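Local structure of endo-beta-mannanase (Rhizomucor miehei, 4QP0) at residues Gly116-Tyr120 against His129-Tyr133; Lys75-Asp80 against Glu144-His148; Ser271-Lys276 against Val308-Val313; His256-Glu260 against Tyr294-Thr298; Leu245-Asp251 against Ala285-Val289. The protein probably hydrolyses internal beta-1,4-mannosidic linkages in mannans, galactomannans and glucomannans as a secreted glycoside hydrolase of family 5. One frame throughout, in Å; residues are numbered along the deposited sequence.

Interaction 1. Residues Gly116-Tyr120 against His129-Tyr133. With SO4 (sulfate ion), chain B.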
# COMPACT_ATOMS: atom_id res chain seq x y z
N GLY A 116 -10.21 -9.28 1.54
CA GLY A 116 -9.29 -8.90 2.62
C GLY A 116 -9.23 -9.91 3.76
O GLY A 116 -9.44 -11.10 3.55
N MET A 117 -8.94 -9.42 4.97
CA MET A 117 -8.75 -10.28 6.14
C MET A 117 -10.02 -11.02 6.54
O MET A 117 -9.95 -12.16 6.98
CB MET A 117 -8.31 -9.46 7.35
CG MET A 117 -6.98 -8.75 7.22
SD MET A 117 -6.77 -7.62 8.60
CE MET A 117 -5.22 -6.85 8.13
N ASP A 118 -11.16 -10.35 6.40
CA ASP A 118 -12.44 -10.89 6.86
C ASP A 118 -12.83 -12.20 6.15
O ASP A 118 -13.53 -13.04 6.71
CB ASP A 118 -13.56 -9.83 6.74
CG ASP A 118 -13.53 -8.77 7.86
OD1 ASP A 118 -12.68 -8.87 8.79
OD2 ASP A 118 -14.36 -7.84 7.82
N TYR A 119 -12.34 -12.37 4.91
CA TYR A 119 -12.57 -13.60 4.15
C TYR A 119 -11.91 -14.80 4.84
O TYR A 119 -12.50 -15.88 4.93
CB TYR A 119 -12.03 -13.45 2.72
CG TYR A 119 -12.54 -14.51 1.76
CD1 TYR A 119 -13.58 -14.24 0.87
CD2 TYR A 119 -11.98 -15.79 1.74
CE1 TYR A 119 -14.04 -15.21 -0.01
CE2 TYR A 119 -12.43 -16.76 0.87
CZ TYR A 119 -13.46 -16.47 -0.00
OH TYR A 119 -13.91 -17.43 -0.86
N TYR A 120 -10.68 -14.59 5.32
CA TYR A 120 -9.95 -15.58 6.09
C TYR A 120 -10.73 -15.94 7.36
O TYR A 120 -10.92 -17.11 7.67
CB TYR A 120 -8.59 -15.04 6.51
CG TYR A 120 -7.54 -14.87 5.43
CD1 TYR A 120 -6.55 -15.84 5.23
CD2 TYR A 120 -7.50 -13.72 4.64
CE1 TYR A 120 -5.57 -15.68 4.27
CE2 TYR A 120 -6.52 -13.54 3.67
CZ TYR A 120 -5.56 -14.52 3.49
OH TYR A 120 -4.58 -14.35 2.53
N HIS A 129 -12.52 -9.88 13.92
CA HIS A 129 -11.59 -9.34 12.91
C HIS A 129 -10.16 -9.62 13.26
O HIS A 129 -9.41 -10.16 12.45
CB HIS A 129 -11.81 -7.84 12.77
CG HIS A 129 -10.88 -7.18 11.78
ND1 HIS A 129 -11.17 -7.06 10.47
CD2 HIS A 129 -9.63 -6.59 11.95
CE1 HIS A 129 -10.17 -6.43 9.84
NE2 HIS A 129 -9.22 -6.14 10.75
N ASP A 130 -9.79 -9.26 14.48
CA ASP A 130 -8.42 -9.41 14.95
C ASP A 130 -8.02 -10.86 15.25
O ASP A 130 -6.92 -11.11 15.74
CB ASP A 130 -8.21 -8.54 16.19
CG ASP A 130 -9.03 -9.02 17.38
OD1 ASP A 130 -8.43 -9.50 18.37
OD2 ASP A 130 -10.28 -8.92 17.31
N ASP A 131 -8.92 -11.81 14.97
CA ASP A 131 -8.56 -13.24 15.00
C ASP A 131 -7.41 -13.49 14.02
O ASP A 131 -6.53 -14.32 14.27
CB ASP A 131 -9.74 -14.14 14.61
CG ASP A 131 -10.66 -14.46 15.79
OD1 ASP A 131 -10.19 -14.42 16.95
OD2 ASP A 131 -11.84 -14.78 15.54
N PHE A 132 -7.43 -12.73 12.92
CA PHE A 132 -6.40 -12.79 11.88
C PHE A 132 -5.00 -12.47 12.41
O PHE A 132 -4.00 -12.93 11.84
CB PHE A 132 -6.76 -11.84 10.73
CG PHE A 132 -5.94 -12.04 9.49
CD1 PHE A 132 -6.04 -13.22 8.76
CD2 PHE A 132 -5.07 -11.06 9.06
CE1 PHE A 132 -5.28 -13.41 7.62
CE2 PHE A 132 -4.31 -11.24 7.92
CZ PHE A 132 -4.41 -12.42 7.20
N TYR A 133 -4.94 -11.70 13.49
CA TYR A 133 -3.67 -11.28 14.10
C TYR A 133 -3.08 -12.29 15.08
O TYR A 133 -1.90 -12.21 15.41
CB TYR A 133 -3.83 -9.92 14.78
CG TYR A 133 -4.32 -8.81 13.86
CD1 TYR A 133 -3.97 -8.78 12.51
CD2 TYR A 133 -5.12 -7.78 14.35
CE1 TYR A 133 -4.41 -7.77 11.67
CE2 TYR A 133 -5.56 -6.76 13.51
CZ TYR A 133 -5.21 -6.76 12.18
OH TYR A 133 -5.64 -5.75 11.35
S SO4 B . -17.19 -16.64 -2.06
O1 SO4 B . -17.11 -17.15 -0.67
O2 SO4 B . -18.38 -17.21 -2.74
O3 SO4 B . -17.31 -15.16 -2.03
O4 SO4 B . -15.95 -17.04 -2.78

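Interaction 2. Residues Lys75-Asp80 against Glu144-His148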
# COMPACT_ATOMS: atom_id res chain seq x y z
N LYS A 75 -10.02 -26.20 2.24
CA LYS A 75 -8.73 -25.55 2.02
C LYS A 75 -8.87 -24.17 1.39
O LYS A 75 -9.82 -23.90 0.65
CB LYS A 75 -7.84 -26.45 1.14
CG LYS A 75 -6.36 -26.06 1.09
CD LYS A 75 -5.66 -26.29 2.42
CE LYS A 75 -4.37 -25.49 2.50
NZ LYS A 75 -3.72 -25.62 3.84
N MET A 76 -7.93 -23.29 1.71
CA MET A 76 -7.79 -22.03 1.01
C MET A 76 -6.96 -22.31 -0.24
O MET A 76 -5.76 -22.60 -0.15
CB MET A 76 -7.12 -20.97 1.89
CG MET A 76 -7.16 -19.56 1.31
SD MET A 76 -8.81 -18.86 1.08
CE MET A 76 -9.24 -18.45 2.78
N VAL A 77 -7.61 -22.24 -1.40
CA VAL A 77 -6.95 -22.54 -2.67
C VAL A 77 -6.54 -21.27 -3.43
O VAL A 77 -7.19 -20.22 -3.31
CB VAL A 77 -7.79 -23.49 -3.56
CG1 VAL A 77 -8.02 -24.81 -2.84
CG2 VAL A 77 -9.11 -22.86 -3.97
N ILE A 78 -5.46 -21.39 -4.21
CA ILE A 78 -4.86 -20.26 -4.92
C ILE A 78 -5.02 -20.42 -6.44
O ILE A 78 -4.91 -21.52 -6.96
CB ILE A 78 -3.36 -20.10 -4.56
CG1 ILE A 78 -3.20 -19.84 -3.05
CG2 ILE A 78 -2.71 -18.99 -5.38
CD1 ILE A 78 -1.78 -19.98 -2.53
N ASN A 79 -5.27 -19.31 -7.13
CA ASN A 79 -5.55 -19.31 -8.56
C ASN A 79 -4.38 -18.88 -9.44
O ASN A 79 -4.09 -17.69 -9.57
CB ASN A 79 -6.77 -18.42 -8.86
CG ASN A 79 -7.22 -18.51 -10.31
OD1 ASN A 79 -6.91 -19.47 -11.02
ND2 ASN A 79 -7.97 -17.50 -10.75
N ASP A 80 -3.76 -19.86 -10.09
CA ASP A 80 -2.63 -19.61 -10.99
C ASP A 80 -3.06 -19.36 -12.43
O ASP A 80 -2.21 -19.21 -13.31
CB ASP A 80 -1.64 -20.78 -10.95
CG ASP A 80 -0.96 -20.94 -9.60
OD1 ASP A 80 -0.38 -19.96 -9.08
OD2 ASP A 80 -0.97 -22.07 -9.07
N GLU A 144 1.37 -19.26 3.65
CA GLU A 144 1.42 -20.07 2.43
C GLU A 144 1.08 -19.26 1.17
O GLU A 144 1.63 -19.52 0.10
CB GLU A 144 0.56 -21.35 2.55
CG GLU A 144 -0.95 -21.14 2.58
CD GLU A 144 -1.75 -22.44 2.69
OE1 GLU A 144 -3.00 -22.36 2.85
OE2 GLU A 144 -1.15 -23.53 2.61
N TYR A 145 0.21 -18.26 1.31
CA TYR A 145 -0.11 -17.35 0.20
C TYR A 145 1.09 -16.48 -0.14
O TYR A 145 1.46 -16.36 -1.31
CB TYR A 145 -1.33 -16.49 0.52
CG TYR A 145 -1.70 -15.50 -0.57
CD1 TYR A 145 -2.27 -15.94 -1.77
CD2 TYR A 145 -1.47 -14.13 -0.42
CE1 TYR A 145 -2.62 -15.05 -2.77
CE2 TYR A 145 -1.80 -13.23 -1.43
CZ TYR A 145 -2.38 -13.69 -2.60
OH TYR A 145 -2.72 -12.81 -3.61
N ILE A 146 1.70 -15.90 0.90
CA ILE A 146 2.89 -15.06 0.75
C ILE A 146 3.99 -15.85 0.05
O ILE A 146 4.55 -15.39 -0.94
CB ILE A 146 3.36 -14.49 2.11
CG1 ILE A 146 2.45 -13.33 2.51
CG2 ILE A 146 4.81 -14.04 2.07
CD1 ILE A 146 2.57 -12.94 3.97
N SER A 147 4.27 -17.05 0.55
CA SER A 147 5.25 -17.96 -0.06
C SER A 147 4.97 -18.18 -1.53
O SER A 147 5.87 -18.13 -2.35
CB SER A 147 5.26 -19.30 0.67
OG SER A 147 5.89 -20.30 -0.12
N HIS A 148 3.71 -18.45 -1.86
CA HIS A 148 3.30 -18.72 -3.23
C HIS A 148 3.55 -17.53 -4.13
O HIS A 148 4.08 -17.67 -5.23
CB HIS A 148 1.83 -19.11 -3.26
CG HIS A 148 1.35 -19.61 -4.59
ND1 HIS A 148 1.05 -20.91 -4.80
CD2 HIS A 148 1.14 -18.96 -5.79
CE1 HIS A 148 0.66 -21.07 -6.07
NE2 HIS A 148 0.72 -19.88 -6.68

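Interaction 3. Residues Ser271-Lys276 against Val308-Val313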
# COMPACT_ATOMS: atom_id res chain seq x y z
N SER A 271 -3.62 18.61 8.57
CA SER A 271 -3.06 17.78 7.52
C SER A 271 -1.59 18.07 7.27
O SER A 271 -0.79 17.15 7.13
CB SER A 271 -3.87 17.93 6.22
OG SER A 271 -5.14 17.30 6.33
N VAL A 272 -1.25 19.36 7.20
CA VAL A 272 0.14 19.75 7.09
C VAL A 272 0.90 19.25 8.31
O VAL A 272 1.98 18.67 8.18
CB VAL A 272 0.30 21.28 6.98
CG1 VAL A 272 1.77 21.66 7.11
CG2 VAL A 272 -0.27 21.79 5.67
N GLN A 273 0.35 19.48 9.49
CA GLN A 273 0.96 18.96 10.72
C GLN A 273 1.15 17.44 10.69
O GLN A 273 2.12 16.92 11.22
CB GLN A 273 0.16 19.38 11.96
CG GLN A 273 0.80 18.99 13.28
CD GLN A 273 1.90 19.95 13.70
OE1 GLN A 273 1.62 21.06 14.13
NE2 GLN A 273 3.16 19.51 13.59
N TRP A 274 0.22 16.74 10.04
CA TRP A 274 0.25 15.28 9.93
C TRP A 274 1.43 14.79 9.12
O TRP A 274 2.09 13.81 9.51
CB TRP A 274 -1.06 14.81 9.30
CG TRP A 274 -1.25 13.32 9.13
CD1 TRP A 274 -1.38 12.63 7.93
CD2 TRP A 274 -1.40 12.31 10.18
NE1 TRP A 274 -1.58 11.29 8.17
CE2 TRP A 274 -1.60 11.03 9.49
CE3 TRP A 274 -1.38 12.33 11.56
CZ2 TRP A 274 -1.76 9.83 10.18
CZ3 TRP A 274 -1.55 11.11 12.25
CH2 TRP A 274 -1.74 9.89 11.57
N ILE A 275 1.69 15.47 8.00
CA ILE A 275 2.84 15.16 7.14
C ILE A 275 4.14 15.44 7.89
O ILE A 275 4.99 14.56 8.04
CB ILE A 275 2.81 15.97 5.81
CG1 ILE A 275 1.57 15.60 4.98
CG2 ILE A 275 4.08 15.74 4.99
CD1 ILE A 275 1.10 16.70 4.05
N LYS A 276 4.30 16.68 8.36
CA LYS A 276 5.46 17.10 9.15
C LYS A 276 5.78 16.07 10.24
O LYS A 276 6.93 15.68 10.42
CB LYS A 276 5.23 18.48 9.77
CG LYS A 276 5.27 19.64 8.79
CD LYS A 276 4.63 20.90 9.36
CE LYS A 276 5.64 21.83 10.02
NZ LYS A 276 5.82 21.56 11.47
N VAL A 308 -0.16 22.61 -1.31
CA VAL A 308 0.24 22.85 0.07
C VAL A 308 0.90 21.61 0.64
O VAL A 308 2.02 21.68 1.17
CB VAL A 308 -0.95 23.30 0.95
CG1 VAL A 308 -0.49 23.64 2.37
CG2 VAL A 308 -1.66 24.50 0.33
N TRP A 309 0.22 20.46 0.52
CA TRP A 309 0.70 19.19 1.07
C TRP A 309 1.98 18.76 0.42
O TRP A 309 2.87 18.21 1.08
CB TRP A 309 -0.32 18.08 0.86
CG TRP A 309 -1.64 18.23 1.59
CD1 TRP A 309 -2.02 19.21 2.49
CD2 TRP A 309 -2.78 17.32 1.51
NE1 TRP A 309 -3.30 18.98 2.95
CE2 TRP A 309 -3.81 17.86 2.39
CE3 TRP A 309 -3.05 16.14 0.80
CZ2 TRP A 309 -5.04 17.25 2.55
CZ3 TRP A 309 -4.30 15.53 0.97
CH2 TRP A 309 -5.26 16.07 1.83
N GLN A 310 2.07 18.97 -0.89
CA GLN A 310 3.22 18.55 -1.67
C GLN A 310 4.45 19.41 -1.34
O GLN A 310 5.55 18.88 -1.16
CB GLN A 310 2.87 18.54 -3.17
CG GLN A 310 1.96 17.36 -3.54
CD GLN A 310 1.37 17.44 -4.94
OE1 GLN A 310 1.55 18.42 -5.66
NE2 GLN A 310 0.64 16.39 -5.32
N GLY A 311 4.24 20.73 -1.24
CA GLY A 311 5.26 21.65 -0.74
C GLY A 311 5.78 21.32 0.65
O GLY A 311 6.95 21.53 0.94
N THR A 312 4.90 20.80 1.51
CA THR A 312 5.31 20.28 2.82
C THR A 312 6.24 19.08 2.68
O THR A 312 7.28 19.02 3.33
CB THR A 312 4.10 19.91 3.70
OG1 THR A 312 3.23 21.04 3.81
CG2 THR A 312 4.54 19.47 5.10
N VAL A 313 5.86 18.14 1.81
CA VAL A 313 6.65 16.92 1.56
C VAL A 313 8.05 17.25 1.03
O VAL A 313 9.04 16.61 1.42
CB VAL A 313 5.90 15.96 0.59
CG1 VAL A 313 6.86 14.97 -0.04
CG2 VAL A 313 4.79 15.23 1.32

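Interaction 4. Residues His256-Glu260 against Tyr294-Thr298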
# COMPACT_ATOMS: atom_id res chain seq x y z
N HIS A 256 -1.06 7.36 5.42
CA HIS A 256 -2.09 7.81 4.50
C HIS A 256 -2.63 9.12 4.99
O HIS A 256 -2.46 9.46 6.16
CB HIS A 256 -3.21 6.78 4.43
CG HIS A 256 -2.75 5.42 3.94
ND1 HIS A 256 -3.60 4.53 3.39
CD2 HIS A 256 -1.49 4.83 3.89
CE1 HIS A 256 -2.92 3.43 3.03
NE2 HIS A 256 -1.63 3.61 3.35
N LEU A 257 -3.27 9.87 4.10
CA LEU A 257 -3.89 11.14 4.46
C LEU A 257 -5.30 11.26 3.88
O LEU A 257 -5.48 11.36 2.67
CB LEU A 257 -3.00 12.32 4.03
CG LEU A 257 -3.50 13.75 4.31
CD1 LEU A 257 -3.87 13.94 5.77
CD2 LEU A 257 -2.47 14.77 3.87
N TYR A 258 -6.29 11.24 4.77
CA TYR A 258 -7.70 11.41 4.42
C TYR A 258 -8.43 12.27 5.46
O TYR A 258 -9.09 11.73 6.37
CB TYR A 258 -8.39 10.05 4.25
CG TYR A 258 -7.93 9.28 3.03
CD1 TYR A 258 -8.39 9.61 1.76
CD2 TYR A 258 -7.02 8.23 3.15
CE1 TYR A 258 -7.97 8.93 0.64
CE2 TYR A 258 -6.60 7.53 2.04
CZ TYR A 258 -7.07 7.88 0.78
OH TYR A 258 -6.65 7.19 -0.34
N PRO A 259 -8.30 13.61 5.35
CA PRO A 259 -8.87 14.51 6.36
C PRO A 259 -10.40 14.49 6.42
O PRO A 259 -10.96 14.66 7.50
CB PRO A 259 -8.37 15.90 5.93
CG PRO A 259 -7.98 15.76 4.51
CD PRO A 259 -7.54 14.34 4.31
N GLU A 260 -11.06 14.27 5.28
CA GLU A 260 -12.53 14.22 5.22
C GLU A 260 -13.08 12.99 5.92
O GLU A 260 -14.01 13.09 6.71
CB GLU A 260 -13.03 14.28 3.77
CG GLU A 260 -12.65 15.57 3.05
CD GLU A 260 -13.01 15.52 1.58
OE1 GLU A 260 -12.31 14.82 0.81
OE2 GLU A 260 -13.98 16.19 1.18
N TYR A 294 -2.90 9.60 -0.38
CA TYR A 294 -3.57 10.83 0.02
C TYR A 294 -4.63 11.20 -0.99
O TYR A 294 -4.52 10.86 -2.17
CB TYR A 294 -2.60 11.98 0.30
CG TYR A 294 -1.78 12.47 -0.85
CD1 TYR A 294 -2.18 13.58 -1.59
CD2 TYR A 294 -0.57 11.86 -1.16
CE1 TYR A 294 -1.40 14.05 -2.64
CE2 TYR A 294 0.21 12.32 -2.21
CZ TYR A 294 -0.21 13.41 -2.94
OH TYR A 294 0.57 13.87 -3.99
N GLY A 295 -5.68 11.86 -0.52
CA GLY A 295 -6.77 12.22 -1.40
C GLY A 295 -7.72 13.25 -0.85
O GLY A 295 -7.88 13.38 0.37
N LEU A 296 -8.34 13.98 -1.76
CA LEU A 296 -9.45 14.87 -1.45
C LEU A 296 -10.57 14.62 -2.46
O LEU A 296 -10.31 14.35 -3.63
CB LEU A 296 -8.99 16.33 -1.45
CG LEU A 296 -8.06 16.70 -0.28
CD1 LEU A 296 -7.48 18.09 -0.47
CD2 LEU A 296 -8.77 16.57 1.07
N SER A 297 -11.81 14.71 -1.97
CA SER A 297 -13.02 14.31 -2.71
C SER A 297 -13.36 15.15 -3.94
O SER A 297 -14.12 14.70 -4.80
CB SER A 297 -14.25 14.32 -1.79
OG SER A 297 -14.07 13.47 -0.68
N THR A 298 -12.84 16.36 -4.03
CA THR A 298 -13.20 17.21 -5.16
C THR A 298 -11.99 17.82 -5.84
O THR A 298 -10.95 18.03 -5.21
CB THR A 298 -14.19 18.34 -4.78
OG1 THR A 298 -13.62 19.17 -3.76
CG2 THR A 298 -15.52 17.77 -4.30
O HOH W 1 -9.92 13.58 2.31

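Interaction 5. Residues Leu245-Asp251 against Ala285-Val289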
# COMPACT_ATOMS: atom_id res chain seq x y z
N LEU A 245 7.91 1.09 12.72
CA LEU A 245 9.15 1.62 12.14
C LEU A 245 10.41 1.20 12.93
O LEU A 245 11.51 1.21 12.40
CB LEU A 245 9.05 3.14 12.04
CG LEU A 245 9.94 3.83 11.01
CD1 LEU A 245 9.60 3.35 9.61
CD2 LEU A 245 9.82 5.35 11.11
N ALA A 246 10.25 0.79 14.19
CA ALA A 246 11.38 0.34 15.00
C ALA A 246 11.79 -1.11 14.73
O ALA A 246 12.87 -1.53 15.14
CB ALA A 246 11.07 0.53 16.47
N LEU A 247 10.93 -1.86 14.05
CA LEU A 247 11.23 -3.25 13.68
C LEU A 247 12.27 -3.29 12.57
O LEU A 247 12.14 -2.60 11.55
CB LEU A 247 9.96 -3.98 13.21
CG LEU A 247 8.77 -4.16 14.15
CD1 LEU A 247 7.58 -4.74 13.39
CD2 LEU A 247 9.14 -5.04 15.33
N SER A 248 13.30 -4.12 12.77
CA SER A 248 14.39 -4.26 11.80
C SER A 248 13.89 -4.97 10.54
O SER A 248 14.53 -4.91 9.48
CB SER A 248 15.55 -5.04 12.42
OG SER A 248 15.07 -6.22 13.04
N SER A 249 12.74 -5.63 10.66
CA SER A 249 12.12 -6.35 9.56
C SER A 249 11.30 -5.45 8.62
O SER A 249 10.81 -5.91 7.58
CB SER A 249 11.22 -7.43 10.14
OG SER A 249 10.93 -8.40 9.16
N ILE A 250 11.14 -4.18 8.99
CA ILE A 250 10.40 -3.18 8.20
C ILE A 250 11.38 -2.15 7.65
O ILE A 250 12.05 -1.45 8.42
CB ILE A 250 9.34 -2.46 9.08
CG1 ILE A 250 8.38 -3.47 9.75
CG2 ILE A 250 8.58 -1.41 8.27
CD1 ILE A 250 7.27 -4.01 8.87
N ASP A 251 11.47 -2.05 6.33
CA ASP A 251 12.47 -1.18 5.69
C ASP A 251 12.06 0.28 5.56
O ASP A 251 12.89 1.17 5.67
CB ASP A 251 12.86 -1.72 4.32
CG ASP A 251 13.40 -3.13 4.39
OD1 ASP A 251 14.39 -3.37 5.13
OD2 ASP A 251 12.84 -4.01 3.71
N ALA A 285 13.87 8.37 13.48
CA ALA A 285 14.37 7.03 13.19
C ALA A 285 15.13 7.24 11.89
O ALA A 285 15.05 8.31 11.31
CB ALA A 285 13.24 6.03 13.03
N ASP A 286 15.90 6.28 11.43
CA ASP A 286 16.67 6.54 10.23
C ASP A 286 16.16 5.69 9.07
O ASP A 286 16.92 4.98 8.43
CB ASP A 286 18.16 6.33 10.50
CG ASP A 286 19.03 7.38 9.84
OD1 ASP A 286 18.47 8.34 9.26
OD2 ASP A 286 20.28 7.24 9.90
N LYS A 287 14.85 5.79 8.81
CA LYS A 287 14.16 5.00 7.79
C LYS A 287 13.27 5.88 6.94
O LYS A 287 12.62 6.79 7.48
CB LYS A 287 13.28 3.92 8.41
CG LYS A 287 14.04 2.83 9.11
CD LYS A 287 13.12 1.67 9.45
CE LYS A 287 13.91 0.63 10.21
NZ LYS A 287 13.10 -0.58 10.49
N PRO A 288 13.20 5.61 5.62
CA PRO A 288 12.32 6.39 4.77
C PRO A 288 10.87 6.16 5.16
O PRO A 288 10.50 5.07 5.64
CB PRO A 288 12.57 5.81 3.37
CG PRO A 288 13.85 5.06 3.48
CD PRO A 288 13.83 4.52 4.87
N VAL A 289 10.07 7.21 4.99
CA VAL A 289 8.64 7.14 5.18
C VAL A 289 7.99 7.63 3.89
O VAL A 289 8.55 8.48 3.18
CB VAL A 289 8.18 7.95 6.41
CG1 VAL A 289 6.68 7.90 6.58
CG2 VAL A 289 8.84 7.40 7.67

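Interaction 1. Residues Gly116-Tyr120 against His129-Tyr133
M117 reaches out from helix 116-124 into a pocket formed by H129, F132 and Y133, and its successive atoms pass from F132 to H129 and Y133. CB lies over the face of F132, 4.3 Å from the ring centroid, and CG comes within 3.5 Å of F132 CD2. With the chain extended beyond CG, the sulfur is carried on to the imidazole, SD standing 3.6 Å from H129 NE2 in an oblique sulfur-aromatic approach. The terminal CE then meets the edge of Y133 near the ring plane, 3.4 Å from Y133 OH. A flexible, polarisable thioether suits a slot lined by three rings. F132 also turns its edge to Y120: its CE1 sits above the tyrosine face, 3.5 Å from Y120 CG, in an edge-to-face pair with planes 52° apart. Next to this apolar packing, H129 ND1 donates to D118 OD1 over 2.9 Å, on the syn side of a carboxylate that stands almost upright to the ring (84°). The opposite ring nitrogen, NE2, is bonded to N110, so both nitrogens are engaged and the imidazole's rotation is fixed. Y133 OH bonds to R177 O and Y120 OH to Q67, which satisfies the phenols of this buried cluster. On another side of the helix Y119 OH binds a sulfate, probably from the crystallisation liquor. The arrangement is a helix packed against the loop that follows it by Met-aromatic contacts and a His-carboxylate bond, within the long excursion between strand 102-106 and helix 136-151 of a TIM barrel.

Interaction 2. Residues Lys75-Asp80 against Glu144-His148
H148 NE2 donates to D80 OD1 over only 2.6 Å, the shortest polar bond between the two segments, from the helix to the loop just past strand 75-78. The N-H...O angle is 154°, and OD1 receives it on its syn lone pair, with carboxylate and imidazole nearly coplanar (13° apart). A negative carboxylate at this edge would be expected to favour a protonated imidazole. I78 packs next to this bond. Its CG2 sits over one face of H148, 3.9 Å from the ring centroid, while CD1 reaches the same ring at ND1; I78 CD1 also lies 4.1 Å from Y145 CD1, at the edge of that ring. A branched aliphatic residue suits the place because both of its arms rest on H148, and the longer one also reaches Y145. At the start of the strand, K75 and E144 approach from opposite directions and form a long salt bridge, K75 NZ to E144 OE1 at 3.5 Å, at the solvent-facing margin. The bend at chi2 of K75 (69°) turns its amine toward the carboxylate. Strand 75-78 runs nearly parallel to the segment of helix 136-151, with axes 10.1 Å apart. It pairs with strand 67-70 in a small antiparallel hairpin laid against that helix, which packs through I146 on helix 192-209, while Y145 OH bonds to L56 O.

Interaction 3. Residues Ser271-Lys276 against Val308-Val313
The indole of W309 takes three neighbours from helix 270-284, S271 CB, V272 CG2 and I275 CD1, each approaching its ring system obliquely; strand residue L257 and loop residue L296 also pack on it. The two helices belong to the outer layer of the TIM barrel, successive in the chain with strand 289-294 between them, and their segments run in the same general direction, 23° apart, with axes 9.6 Å from each other. The small S271 lets the indole come close, CB lying 3.5 Å from W309 NE1. I275 points toward helix 299-315 and divides its work: CD1 rests on W309 CB at 3.8 Å, while CG2, anti to the backbone N because chi1 is -63°, meets both T312 CG2 and V313 CG2. At the outer margin V272 CG2 touches V308 CG1 at 3.8 Å, the two valines crossing at about a right angle. Branched aliphatic side chains with little freedom suit such a helix interface, where all the contacts across it are van der Waals. T312 sits in its middle and turns its methyl to I275 and K276. Its hydroxyl is directed back to its own helix: T312 OG1 donates to V308 O over 3.0 Å, and T312 N reaches that oxygen from the opposite face of the carbonyl plane.

Interaction 4. Residues His256-Glu260 against Tyr294-Thr298
L257, preceded by H256, which bonds to E175 and E292, closes strand 253-257 against Y294 in a parallel bridge, and its carbonyl oxygen receives G295 N over 3.2 Å, almost straight along the C=O axis (174°). The same oxygen is also met by the CA-H of Y294. On the face they share, L257 CB and Y294 CB touch at 3.8 Å. The Y294 ring then leads away, with CG between the backbone N and the carbonyl carbon (chi1 63°), and its hydroxyl bonds to Q310 and D321. At Y258 the ring comes obliquely to the G295 backbone, CE1 lying 3.9 Å from G295 N. This closeness depends on G295 having no side chain. The phenol OH bonds to E293, whose own strand, 289-294, neighbours strand 253-257 in the parallel barrel. These are the C-terminal ends of TIM-barrel strands, the side on which the active sites of family 5 glycosidases lie. P259 follows and directs its rigid ring to L296, CG against CD2 at 3.6 Å, the two side chains crossing at about a right angle. E260, extended beyond CG, stretches across to the loop before helix 299-315. Its OE1 is gripped twice by S297: the hydroxyl OG donates over 2.7 Å from above the carboxylate plane, and the backbone N donates over 2.8 Å to the syn lone pair. A long acidic chain suits a place where its oxygen can accept from a serine hydroxyl and a backbone N-H at once. A water also donates to OE1, accepts from E260 N and donates to G295 O at 2.8 Å.

Interaction 5. Residues Leu245-Asp251 against Ala285-Val289
This is a loop-to-loop contact at the entry to two neighbouring strands of the TIM barrel, where one lysine is plugged into a curl of backbone carbonyls. The curl, L245-D251, starts at the last residue of helix 241-245 and leads into strand 253-257; the lysine, K287, stands just before strand 289-294. Its side chain is extended beyond CG, sliding past L245 in the opposite direction, with L245 CD1 3.9 Å from K287 CD. A long methylene chain suits this place because it lies along a leucine and still delivers its amine to the oxygens. There NZ donates to L245 O over 3.1 Å, from 42° above the carbonyl plane, and to I250 O at 2.5 Å, a modelled length so short that its exact value is doubtful. A type I turn from L247 to I250 brings the chain back, so that I250 O as well as L245 O faces NZ. A positive charge would be well matched to carbonyl dipoles gathered in this way. The D251 side chain points away and forms a salt bridge with K207. The other branch of L245 completes the apolar side: CD2 rests on A285 CB at 4.0 Å and on V289 CG2 at 4.1 Å. Next along the chain, P288 CD lies 3.6 Å from D251 O.

Overall arrangement
All five contacts lie in one TIM-barrel domain and form two touching pairs, with interaction 5 apart from both. Interactions 1 and 2 touch, with centres about 16 Å apart: Y119 CD2 meets M76 CE, and interaction 1 is nested along the chain inside the loop closed by interaction 2. Interactions 3 and 4 are more closely coupled, with centres about 12 Å apart: W274 NE1 lies 2.9 Å from H256 O, and W309 CE3 packs on L257 CD2. Interaction 4 reaches the C-terminal strand ends, the active-site side in this family. Interaction 5 lies at the beginnings of the same two strands, its nearest atoms about 7 Å from interaction 3 and about 8 Å from interaction 4. Interactions 2 and 3 are about 39 Å apart between centres.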